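PDB 4S3J: cortical-lytic enzyme from Bacillus cereus, which acts as an N-acetylglucosaminidase that degrades partially broken-down cortex peptidoglycan during spore germination, probably recognising its muramic acid delta-lactam residues. Local coordinates for residues S107-Q112 and P131-L136; A137-E142 and M170-N175. All coordinates share one frame; numbering follows the deposited sequence.

Both contacts are buried pairings of parallel strands in the TIM barrel of this family 18 glycosidase, and they share strand 135-143: contact 1 joins its start to strand 104-111, contact 2 its later part to strand 168-177. Their centres lie about 13 Å apart. The junction between them is close, with probable backbone hydrogen bonds from F139 N to L111 O and from M170 N to L136 O. Contact 1 sits nearer the centre of the chain and depends on a knot of polar bonds around S107. Contact 2 is more apolar and aromatic, takes two waters between its strands, and reaches toward the catalytic end of the barrel.

Contact 1: residues S107-Q112 and P131-L136; sequences SIAYLQ and PFLTYL
S107 gathers most of the polar bonds to segment 131-136. Its hydroxyl donates to F132 O, OG to O 2.7 Å, arriving in the carbonyl plane on a lone pair. With chi1 at 57°, OG is tucked between its own backbone N and carbonyl carbon, close to T134 N as well. The single N-H of T134 is three-centred, shared between S107 O at 2.9 Å and S107 OG at 3.1 Å, and both branches are bent. S107 O also takes a straighter bond from Y135 N, 3.0 Å away. At the other end of the residue, S107 N gives a fairly straight bond to T134 OG1, at 3.0 Å. T134 OG1 is bonded to T428 O too, which ties the corner to the C-terminal tail.

Beyond this corner the strands run parallel, I108 beside Y135 and A109 beside L136. This is the first beta-alpha-beta unit of the TIM barrel, strand 104-111, helix 120-129 and strand 135-143. A109 N donates to Y135 O over a longer 3.3 Å, and I108 CA adds a CH...O contact to the same oxygen.

On one face of the sheet the I108 and Y135 side chains cross obliquely, CG1 of I108 3.9 Å from CB of Y135, and M170 touches both. A109 and L136 point to the opposite face; there L133 CD2, from the loop before the strand, reaches A109 CB at 3.6 Å.

Contact 2: residues A137-E142 and M170-N175; sequences AYFSFE and MLVITN
The F141 ring takes L171 CD1 over one face, 3.5 Å from the ring centroid and 16° off the normal, a CH-pi contact; V172 O lies near the ring plane at its edge. F139 carries S140 CB on one face, toward the rim, and meets T174 CG2 obliquely at CZ, 3.7 Å away. The F139-S140 peptide is cis without a proline, consistent with the cis peptides known at barrel strand ends in family 18. S140 OG, set between its backbone N and carbonyl carbon (chi1 73°), faces T174 OG1 and shares a 2.8 Å hydrogen bond with it.

F141 anchors the backbone pairing: its N donates to V172 O at 2.8 Å, and its O accepts from T174 N at 2.9 Å, both nearly straight. At Y138 the strands part and two waters bridge them, one linking Y138 O and M170 O to V172 N, the other Y138 N to M170 O. The register slips by one across this gap: A137 lies beside M170, but F141 beside I173. A137 CB packs on V172 CG2, at 3.7 Å.

F139 also meets W408 edge-to-face, and its side chain lies about 6 Å from that of E220, the probable proton donor. L171, I173 and F141 pack outward on helix 193-210, whereas M170 faces strands 104-111 and 214-218.

Contact 1: residues S107-Q112 and P131-L136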
loop_
_atom_site.group_PDB
_atom_site.type_symbol
_atom_site.label_atom_id
_atom_site.label_comp_id
_atom_site.label_asym_id
_atom_site.label_seq_id
_atom_site.Cartn_x
_atom_site.Cartn_y
_atom_site.Cartn_z
ATOM N N SER A 107 -8.394 -3.623 3.938
ATOM C CA SER A 107 -7.359 -3.531 2.917
ATOM C C SER A 107 -7.992 -3.193 1.581
ATOM O O SER A 107 -9.048 -3.713 1.255
ATOM C CB SER A 107 -6.592 -4.855 2.827
ATOM O OG SER A 107 -7.498 -5.909 2.555
ATOM N N ILE A 108 -7.317 -2.345 0.806
ATOM C CA ILE A 108 -7.711 -2.007 -0.549
ATOM C C ILE A 108 -6.540 -2.278 -1.468
ATOM O O ILE A 108 -5.400 -2.096 -1.051
ATOM C CB ILE A 108 -8.090 -0.525 -0.710
ATOM C CG1 ILE A 108 -9.187 -0.138 0.287
ATOM C CG2 ILE A 108 -8.492 -0.226 -2.162
ATOM C CD1 ILE A 108 -9.297 1.351 0.456
ATOM N N ALA A 109 -6.799 -2.739 -2.684
ATOM C CA ALA A 109 -5.770 -2.710 -3.729
ATOM C C ALA A 109 -6.334 -2.151 -5.027
ATOM O O ALA A 109 -7.452 -2.480 -5.418
ATOM C CB ALA A 109 -5.195 -4.081 -3.971
ATOM N N TYR A 110 -5.532 -1.332 -5.703
ATOM C CA TYR A 110 -5.892 -0.735 -6.973
ATOM C C TYR A 110 -5.372 -1.554 -8.137
ATOM O O TYR A 110 -4.272 -2.095 -8.069
ATOM C CB TYR A 110 -5.334 0.695 -7.070
ATOM C CG TYR A 110 -6.156 1.708 -6.296
ATOM C CD1 TYR A 110 -6.045 1.833 -4.921
ATOM C CD2 TYR A 110 -7.074 2.526 -6.958
ATOM C CE1 TYR A 110 -6.817 2.756 -4.214
ATOM C CE2 TYR A 110 -7.851 3.448 -6.250
ATOM C CZ TYR A 110 -7.713 3.556 -4.874
ATOM O OH TYR A 110 -8.476 4.446 -4.124
ATOM N N LEU A 111 -6.164 -1.613 -9.208
ATOM C CA LEU A 111 -5.811 -2.267 -10.465
ATOM C C LEU A 111 -5.856 -1.226 -11.554
ATOM O O LEU A 111 -6.888 -0.573 -11.715
ATOM C CB LEU A 111 -6.795 -3.401 -10.788
ATOM C CG LEU A 111 -6.721 -4.077 -12.154
ATOM C CD1 LEU A 111 -5.428 -4.879 -12.272
ATOM C CD2 LEU A 111 -7.930 -4.972 -12.426
ATOM N N GLN A 112 -4.768 -1.065 -12.298
ATOM C CA GLN A 112 -4.698 -0.074 -13.361
ATOM C C GLN A 112 -4.042 -0.674 -14.585
ATOM O O GLN A 112 -2.829 -0.571 -14.732
ATOM C CB GLN A 112 -3.910 1.157 -12.909
ATOM C CG GLN A 112 -3.842 2.236 -13.986
ATOM C CD GLN A 112 -2.737 3.252 -13.759
ATOM O OE1 GLN A 112 -1.604 2.902 -13.419
ATOM N NE2 GLN A 112 -3.073 4.524 -13.932
ATOM N N PRO A 131 -8.212 -12.599 -2.340
ATOM C CA PRO A 131 -8.574 -13.150 -1.027
ATOM C C PRO A 131 -8.108 -12.285 0.148
ATOM O O PRO A 131 -8.719 -12.331 1.214
ATOM C CB PRO A 131 -7.860 -14.503 -1.009
ATOM C CG PRO A 131 -7.634 -14.849 -2.403
ATOM C CD PRO A 131 -7.443 -13.564 -3.143
ATOM N N PHE A 132 -7.067 -11.483 -0.072
ATOM C CA PHE A 132 -6.487 -10.632 0.961
ATOM C C PHE A 132 -7.138 -9.244 1.050
ATOM O O PHE A 132 -6.666 -8.402 1.827
ATOM C CB PHE A 132 -4.975 -10.426 0.712
ATOM C CG PHE A 132 -4.162 -11.685 0.653
ATOM C CD1 PHE A 132 -3.959 -12.352 -0.546
ATOM C CD2 PHE A 132 -3.552 -12.166 1.798
ATOM C CE1 PHE A 132 -3.189 -13.495 -0.593
ATOM C CE2 PHE A 132 -2.782 -13.311 1.755
ATOM C CZ PHE A 132 -2.604 -13.976 0.556
ATOM N N LEU A 133 -8.210 -9.008 0.282
ATOM C CA LEU A 133 -8.782 -7.667 0.129
ATOM C C LEU A 133 -10.165 -7.459 0.736
ATOM O O LEU A 133 -11.066 -8.295 0.590
ATOM C CB LEU A 133 -8.897 -7.314 -1.346
ATOM C CG LEU A 133 -7.610 -7.311 -2.152
ATOM C CD1 LEU A 133 -7.971 -6.852 -3.571
ATOM C CD2 LEU A 133 -6.566 -6.413 -1.533
ATOM N N THR A 134 -10.353 -6.311 1.374
ATOM C CA THR A 134 -11.698 -5.873 1.720
ATOM C C THR A 134 -12.354 -5.256 0.484
ATOM O O THR A 134 -13.552 -5.474 0.206
ATOM C CB THR A 134 -11.699 -4.841 2.873
ATOM O OG1 THR A 134 -10.896 -5.317 3.965
ATOM C CG2 THR A 134 -13.129 -4.582 3.347
ATOM N N TYR A 135 -11.546 -4.481 -0.246
ATOM C CA TYR A 135 -11.984 -3.759 -1.434
ATOM C C TYR A 135 -11.018 -3.943 -2.600
ATOM O O TYR A 135 -9.815 -3.970 -2.385
ATOM C CB TYR A 135 -12.086 -2.262 -1.142
ATOM C CG TYR A 135 -13.060 -1.859 -0.074
ATOM C CD1 TYR A 135 -14.379 -1.642 -0.388
ATOM C CD2 TYR A 135 -12.646 -1.671 1.238
ATOM C CE1 TYR A 135 -15.276 -1.267 0.569
ATOM C CE2 TYR A 135 -13.539 -1.285 2.214
ATOM C CZ TYR A 135 -14.855 -1.087 1.866
ATOM O OH TYR A 135 -15.792 -0.702 2.807
ATOM N N LEU A 136 -11.563 -4.035 -3.818
ATOM C CA LEU A 136 -10.798 -4.032 -5.068
ATOM C C LEU A 136 -11.190 -2.795 -5.863
ATOM O O LEU A 136 -12.382 -2.574 -6.126
ATOM C CB LEU A 136 -11.059 -5.297 -5.876
ATOM C CG LEU A 136 -10.368 -5.390 -7.238
ATOM C CD1 LEU A 136 -8.822 -5.402 -7.095
ATOM C CD2 LEU A 136 -10.846 -6.613 -7.993
#

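Contact 2: residues A137-E142 and M170-N175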
loop_
_atom_site.group_PDB
_atom_site.type_symbol
_atom_site.label_atom_id
_atom_site.label_comp_id
_atom_site.label_asym_id
_atom_site.label_seq_id
_atom_site.Cartn_x
_atom_site.Cartn_y
_atom_site.Cartn_z
ATOM N N ALA A 137 -10.195 -1.999 -6.240
ATOM C CA ALA A 137 -10.418 -0.708 -6.895
ATOM C C ALA A 137 -9.922 -0.682 -8.325
ATOM O O ALA A 137 -8.724 -0.483 -8.565
ATOM C CB ALA A 137 -9.744 0.408 -6.112
ATOM N N TYR A 138 -10.835 -0.846 -9.280
ATOM C CA TYR A 138 -10.479 -0.825 -10.685
ATOM C C TYR A 138 -10.404 0.617 -11.181
ATOM O O TYR A 138 -11.407 1.330 -11.285
ATOM C CB TYR A 138 -11.466 -1.679 -11.487
ATOM C CG TYR A 138 -11.111 -1.885 -12.954
ATOM C CD1 TYR A 138 -9.868 -1.546 -13.454
ATOM C CD2 TYR A 138 -12.047 -2.395 -13.843
ATOM C CE1 TYR A 138 -9.567 -1.721 -14.791
ATOM C CE2 TYR A 138 -11.738 -2.591 -15.173
ATOM C CZ TYR A 138 -10.516 -2.242 -15.643
ATOM O OH TYR A 138 -10.209 -2.421 -16.986
ATOM N N PHE A 139 -9.182 1.041 -11.477
ATOM C CA PHE A 139 -8.882 2.416 -11.844
ATOM C C PHE A 139 -8.924 2.561 -13.363
ATOM O O PHE A 139 -8.074 1.947 -14.033
ATOM C CB PHE A 139 -7.487 2.794 -11.324
ATOM C CG PHE A 139 -7.187 4.272 -11.391
ATOM C CD1 PHE A 139 -6.753 4.850 -12.563
ATOM C CD2 PHE A 139 -7.283 5.064 -10.254
ATOM C CE1 PHE A 139 -6.463 6.216 -12.619
ATOM C CE2 PHE A 139 -6.987 6.409 -10.315
ATOM C CZ PHE A 139 -6.576 6.977 -11.485
ATOM N N SER A 140 -9.854 3.323 -13.965
ATOM C CA SER A 140 -10.958 4.056 -13.322
ATOM C C SER A 140 -12.088 4.287 -14.334
ATOM O O SER A 140 -11.927 4.037 -15.517
ATOM C CB SER A 140 -10.490 5.421 -12.799
ATOM O OG SER A 140 -10.289 6.315 -13.883
ATOM N N PHE A 141 -13.226 4.743 -13.836
ATOM C CA PHE A 141 -14.287 5.341 -14.656
ATOM C C PHE A 141 -14.001 6.828 -14.751
ATOM O O PHE A 141 -13.872 7.487 -13.719
ATOM C CB PHE A 141 -15.654 5.141 -14.020
ATOM C CG PHE A 141 -16.173 3.732 -14.063
ATOM C CD1 PHE A 141 -15.577 2.735 -13.292
ATOM C CD2 PHE A 141 -17.277 3.405 -14.835
ATOM C CE1 PHE A 141 -16.065 1.451 -13.315
ATOM C CE2 PHE A 141 -17.769 2.103 -14.852
ATOM C CZ PHE A 141 -17.161 1.132 -14.089
ATOM N N GLU A 142 -13.916 7.372 -15.962
ATOM C CA GLU A 142 -13.619 8.786 -16.138
ATOM C C GLU A 142 -14.916 9.573 -16.298
ATOM O O GLU A 142 -15.739 9.237 -17.137
ATOM C CB GLU A 142 -12.697 8.995 -17.347
ATOM C CG GLU A 142 -11.366 8.240 -17.148
ATOM C CD GLU A 142 -10.357 8.377 -18.279
ATOM O OE1 GLU A 142 -10.688 8.936 -19.342
ATOM O OE2 GLU A 142 -9.212 7.901 -18.090
ATOM N N MET A 170 -14.927 -1.412 -5.736
ATOM C CA MET A 170 -15.194 0.036 -5.689
ATOM C C MET A 170 -15.489 0.585 -7.072
ATOM O O MET A 170 -14.922 0.130 -8.078
ATOM C CB MET A 170 -13.996 0.765 -5.072
ATOM C CG MET A 170 -13.772 0.467 -3.591
ATOM S SD MET A 170 -12.081 0.770 -2.999
ATOM C CE MET A 170 -11.858 2.496 -3.372
ATOM N N LEU A 171 -16.415 1.534 -7.126
ATOM C CA LEU A 171 -16.648 2.320 -8.328
ATOM C C LEU A 171 -15.719 3.517 -8.249
ATOM O O LEU A 171 -16.009 4.499 -7.553
ATOM C CB LEU A 171 -18.121 2.741 -8.423
ATOM C CG LEU A 171 -18.489 3.722 -9.544
ATOM C CD1 LEU A 171 -17.951 3.296 -10.889
ATOM C CD2 LEU A 171 -19.993 3.886 -9.647
ATOM N N VAL A 172 -14.578 3.420 -8.928
ATOM C CA VAL A 172 -13.584 4.463 -8.871
ATOM C C VAL A 172 -13.810 5.479 -9.980
ATOM O O VAL A 172 -13.708 5.158 -11.151
ATOM C CB VAL A 172 -12.147 3.889 -9.008
ATOM C CG1 VAL A 172 -11.116 4.994 -8.935
ATOM C CG2 VAL A 172 -11.868 2.822 -7.939
ATOM N N ILE A 173 -14.114 6.711 -9.588
ATOM C CA ILE A 173 -14.433 7.773 -10.532
ATOM C C ILE A 173 -13.374 8.869 -10.487
ATOM O O ILE A 173 -13.104 9.434 -9.424
ATOM C CB ILE A 173 -15.825 8.372 -10.225
ATOM C CG1 ILE A 173 -16.893 7.286 -10.342
ATOM C CG2 ILE A 173 -16.171 9.500 -11.188
ATOM C CD1 ILE A 173 -18.153 7.586 -9.579
ATOM N N THR A 174 -12.808 9.195 -11.649
ATOM C CA THR A 174 -11.777 10.225 -11.748
ATOM C C THR A 174 -12.215 11.396 -12.613
ATOM O O THR A 174 -13.073 11.254 -13.493
ATOM C CB THR A 174 -10.460 9.676 -12.360
ATOM O OG1 THR A 174 -10.721 9.028 -13.611
ATOM C CG2 THR A 174 -9.815 8.666 -11.427
ATOM N N ASN A 175 -11.579 12.544 -12.384
ATOM C CA ASN A 175 -11.774 13.696 -13.274
ATOM C C ASN A 175 -10.626 13.802 -14.279
ATOM O O ASN A 175 -9.948 14.830 -14.382
ATOM C CB ASN A 175 -11.900 14.990 -12.472
ATOM C CG ASN A 175 -10.667 15.292 -11.664
ATOM O OD1 ASN A 175 -10.040 14.385 -11.101
ATOM N ND2 ASN A 175 -10.319 16.573 -11.577
HETATM O O HOH W 1 -14.103 1.077 -10.645
HETATM O O HOH W 2 -13.385 -2.029 -8.697
#